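Local coordinates for GTP-binding nuclear protein GSP1 (Encephalitozoon cuniculi, PDB 4DJT) that binds guanine nucleotides as a Ran-family GTPase and probably takes part in nucleocytoplasmic transport, being needed for protein import into the nucleus and for RNA export, at residues V121-K126 with G163-H168. Residues are numbered along the deposited sequence; the frame is centred on the assembly and turned at random.
Sequences VVCANK and GLPFLH. With GDP (guanosine-5'-diphosphate), chain C.
Val121 and Pro165 meet where the first turn of helix 164-174 lies against strand 120-125, an inner strand of the Ras-like P-loop GTPase sheet, flanked by the parallel strands 87-93 and 150-154. The short segments run antiparallel, at 168°, with their axes 9.5 Å apart, a usual distance for a helix packed on a beta sheet. No hydrogen bond crosses between them; the contact is apolar.

Val121 sends its two methyls to different partners. CG1, anti to the backbone N (chi1 168°), reaches Pro165 CB at 3.9 Å, the two side chains crossing at about a right angle. CG2 lies obliquely to the imidazole of His168, almost one helical turn after Pro165, and touches its CD2 at 3.9 Å. A beta-branched valine suits this place, since it favours extended backbone and offers two methyls at once. Proline suits the first turn of a helix, where its missing N-H costs no bond; its CB points toward the strand, and it also packs on Ile89 and Tyr27. Two residues along the strand, Cys123 points the same way as Val121, and its slim, apolar sulfur meets Pro165 CG at 3.7 Å; its side chain also touches Ile89 and Phe91. Pro165 is thus shared, CB meeting the valine and CG the cysteine.

The same strand then runs into the NKxD guanine-specificity motif, Asn125 to Asp128, whose Asp128 OD1 is hydrogen-bonded to GDP. Asn125 ND2 bonds to Val22 O and OD1 to Ala156 N, which fixes the amide's rotation and leaves ND2 3.3 Å from GDP N7. The extended chain of Lys126 runs over one face of the guanine, CG 3.6 Å from GDP C6. At its end, the ammonium is salt-bridged to Asp93 and bonded to Gly21 O, and Lys126 NZ adds a weak hydrogen bond of 3.2 Å to the ribose O4' of GDP.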
loop_
_atom_site.group_PDB
_atom_site.type_symbol
_atom_site.label_atom_id
_atom_site.label_comp_id
_atom_site.label_asym_id
_atom_site.label_seq_id
_atom_site.Cartn_x
_atom_site.Cartn_y
_atom_site.Cartn_z
ATOM N N VAL A 121 -3.134 -1.670 -6.763
ATOM C CA VAL A 121 -4.402 -1.139 -6.290
ATOM C C VAL A 121 -4.151 0.311 -6.028
ATOM O O VAL A 121 -3.129 0.660 -5.425
ATOM C CB VAL A 121 -4.853 -1.842 -5.000
ATOM C CG1 VAL A 121 -5.997 -1.111 -4.347
ATOM C CG2 VAL A 121 -5.230 -3.308 -5.299
ATOM N N VAL A 122 -5.051 1.164 -6.517
ATOM C CA VAL A 122 -4.895 2.605 -6.350
ATOM C C VAL A 122 -5.839 3.075 -5.270
ATOM O O VAL A 122 -7.018 2.766 -5.309
ATOM C CB VAL A 122 -5.141 3.386 -7.665
ATOM C CG1 VAL A 122 -5.119 4.900 -7.406
ATOM C CG2 VAL A 122 -4.079 3.015 -8.690
ATOM N N CYS A 123 -5.294 3.819 -4.294
ATOM C CA CYS A 123 -6.074 4.397 -3.202
ATOM C C CYS A 123 -6.020 5.914 -3.184
ATOM O O CYS A 123 -4.963 6.505 -3.063
ATOM C CB CYS A 123 -5.576 3.907 -1.827
ATOM S SG CYS A 123 -5.784 2.126 -1.610
ATOM N N ALA A 124 -7.197 6.507 -3.313
ATOM C CA ALA A 124 -7.424 7.901 -3.068
ATOM C C ALA A 124 -7.527 8.117 -1.568
ATOM O O ALA A 124 -8.563 7.815 -0.961
ATOM C CB ALA A 124 -8.738 8.322 -3.754
ATOM N N ASN A 125 -6.480 8.686 -0.969
ATOM C CA ASN A 125 -6.452 8.861 0.476
ATOM C C ASN A 125 -6.807 10.293 0.926
ATOM O O ASN A 125 -6.699 11.249 0.145
ATOM C CB ASN A 125 -5.084 8.440 1.030
ATOM C CG ASN A 125 -5.053 8.400 2.550
ATOM O OD1 ASN A 125 -6.002 7.914 3.175
ATOM N ND2 ASN A 125 -3.907 8.839 3.159
ATOM N N LYS A 126 -7.230 10.399 2.182
ATOM C CA LYS A 126 -7.548 11.687 2.832
ATOM C C LYS A 126 -8.885 12.200 2.338
ATOM O O LYS A 126 -9.132 13.424 2.355
ATOM C CB LYS A 126 -6.462 12.728 2.585
ATOM C CG LYS A 126 -5.082 12.293 3.012
ATOM C CD LYS A 126 -4.150 13.459 3.178
ATOM C CE LYS A 126 -2.711 13.040 3.385
ATOM N NZ LYS A 126 -1.752 14.189 3.349
ATOM N N GLY A 163 -9.479 -2.672 4.904
ATOM C CA GLY A 163 -9.386 -4.000 4.358
ATOM C C GLY A 163 -9.549 -4.156 2.876
ATOM O O GLY A 163 -9.155 -5.224 2.331
ATOM N N LEU A 164 -10.141 -3.160 2.192
ATOM C CA LEU A 164 -10.555 -3.389 0.804
ATOM C C LEU A 164 -9.375 -3.701 -0.148
ATOM O O LEU A 164 -9.493 -4.610 -0.963
ATOM C CB LEU A 164 -11.430 -2.227 0.257
ATOM C CG LEU A 164 -12.746 -1.998 1.016
ATOM C CD1 LEU A 164 -13.530 -0.876 0.326
ATOM C CD2 LEU A 164 -13.590 -3.276 1.063
ATOM N N PRO A 165 -8.241 -2.938 -0.053
ATOM C CA PRO A 165 -7.144 -3.276 -0.957
ATOM C C PRO A 165 -6.650 -4.699 -0.743
ATOM O O PRO A 165 -6.343 -5.393 -1.701
ATOM C CB PRO A 165 -6.066 -2.248 -0.606
ATOM C CG PRO A 165 -6.888 -1.066 -0.104
ATOM C CD PRO A 165 -7.926 -1.748 0.739
ATOM N N PHE A 166 -6.571 -5.118 0.520
ATOM C CA PHE A 166 -6.084 -6.472 0.839
ATOM C C PHE A 166 -7.078 -7.526 0.393
ATOM O O PHE A 166 -6.703 -8.598 -0.116
ATOM C CB PHE A 166 -5.773 -6.597 2.334
ATOM C CG PHE A 166 -4.636 -5.749 2.773
ATOM C CD1 PHE A 166 -3.354 -6.043 2.374
ATOM C CD2 PHE A 166 -4.846 -4.592 3.516
ATOM C CE1 PHE A 166 -2.301 -5.222 2.703
ATOM C CE2 PHE A 166 -3.804 -3.790 3.854
ATOM C CZ PHE A 166 -2.521 -4.092 3.469
ATOM N N LEU A 167 -8.351 -7.258 0.572
ATOM C CA LEU A 167 -9.386 -8.175 0.090
ATOM C C LEU A 167 -9.258 -8.399 -1.409
ATOM O O LEU A 167 -9.278 -9.538 -1.881
ATOM C CB LEU A 167 -10.774 -7.656 0.447
ATOM C CG LEU A 167 -11.981 -8.548 0.102
ATOM C CD1 LEU A 167 -11.865 -9.921 0.749
ATOM C CD2 LEU A 167 -13.293 -7.851 0.494
ATOM N N HIS A 168 -9.130 -7.314 -2.173
ATOM C CA HIS A 168 -8.912 -7.434 -3.628
ATOM C C HIS A 168 -7.682 -8.242 -3.992
ATOM O O HIS A 168 -7.727 -9.129 -4.842
ATOM C CB HIS A 168 -8.808 -6.068 -4.288
ATOM C CG HIS A 168 -8.749 -6.140 -5.795
ATOM N ND1 HIS A 168 -9.796 -6.512 -6.526
ATOM C CD2 HIS A 168 -7.691 -5.966 -6.685
ATOM C CE1 HIS A 168 -9.454 -6.520 -7.829
ATOM N NE2 HIS A 168 -8.173 -6.200 -7.923
HETATM P PB GDP C . 3.601 9.113 3.912
HETATM O O1B GDP C . 4.025 7.884 4.733
HETATM O O2B GDP C . 2.908 8.788 2.598
HETATM O O3B GDP C . 4.712 10.157 3.832
HETATM O O3A GDP C . 2.481 9.925 4.749
HETATM P PA GDP C . 2.196 9.919 6.316
HETATM O O1A GDP C . 1.437 8.684 6.760
HETATM O O2A GDP C . 3.471 10.276 7.014
HETATM O "O5'" GDP C . 1.160 11.099 6.517
HETATM C "C5'" GDP C . 1.503 12.406 6.017
HETATM C "C4'" GDP C . 0.596 13.411 6.702
HETATM O "O4'" GDP C . -0.727 13.226 6.240
HETATM C "C3'" GDP C . 0.534 13.219 8.193
HETATM O "O3'" GDP C . 0.382 14.489 8.793
HETATM C "C2'" GDP C . -0.718 12.439 8.452
HETATM O "O2'" GDP C . -1.343 12.700 9.723
HETATM C "C1'" GDP C . -1.580 12.912 7.303
HETATM N N9 GDP C . -2.503 11.871 6.874
HETATM C C8 GDP C . -2.236 10.613 6.458
HETATM N N7 GDP C . -3.395 9.971 6.167
HETATM C C5 GDP C . -4.392 10.838 6.329
HETATM C C6 GDP C . -5.858 10.821 6.181
HETATM O O6 GDP C . -6.482 9.794 5.782
HETATM N N1 GDP C . -6.523 11.958 6.480
HETATM C C2 GDP C . -5.885 13.083 6.911
HETATM N N2 GDP C . -6.589 14.179 7.195
HETATM N N3 GDP C . -4.550 13.158 7.071
HETATM C C4 GDP C . -3.792 12.080 6.800
#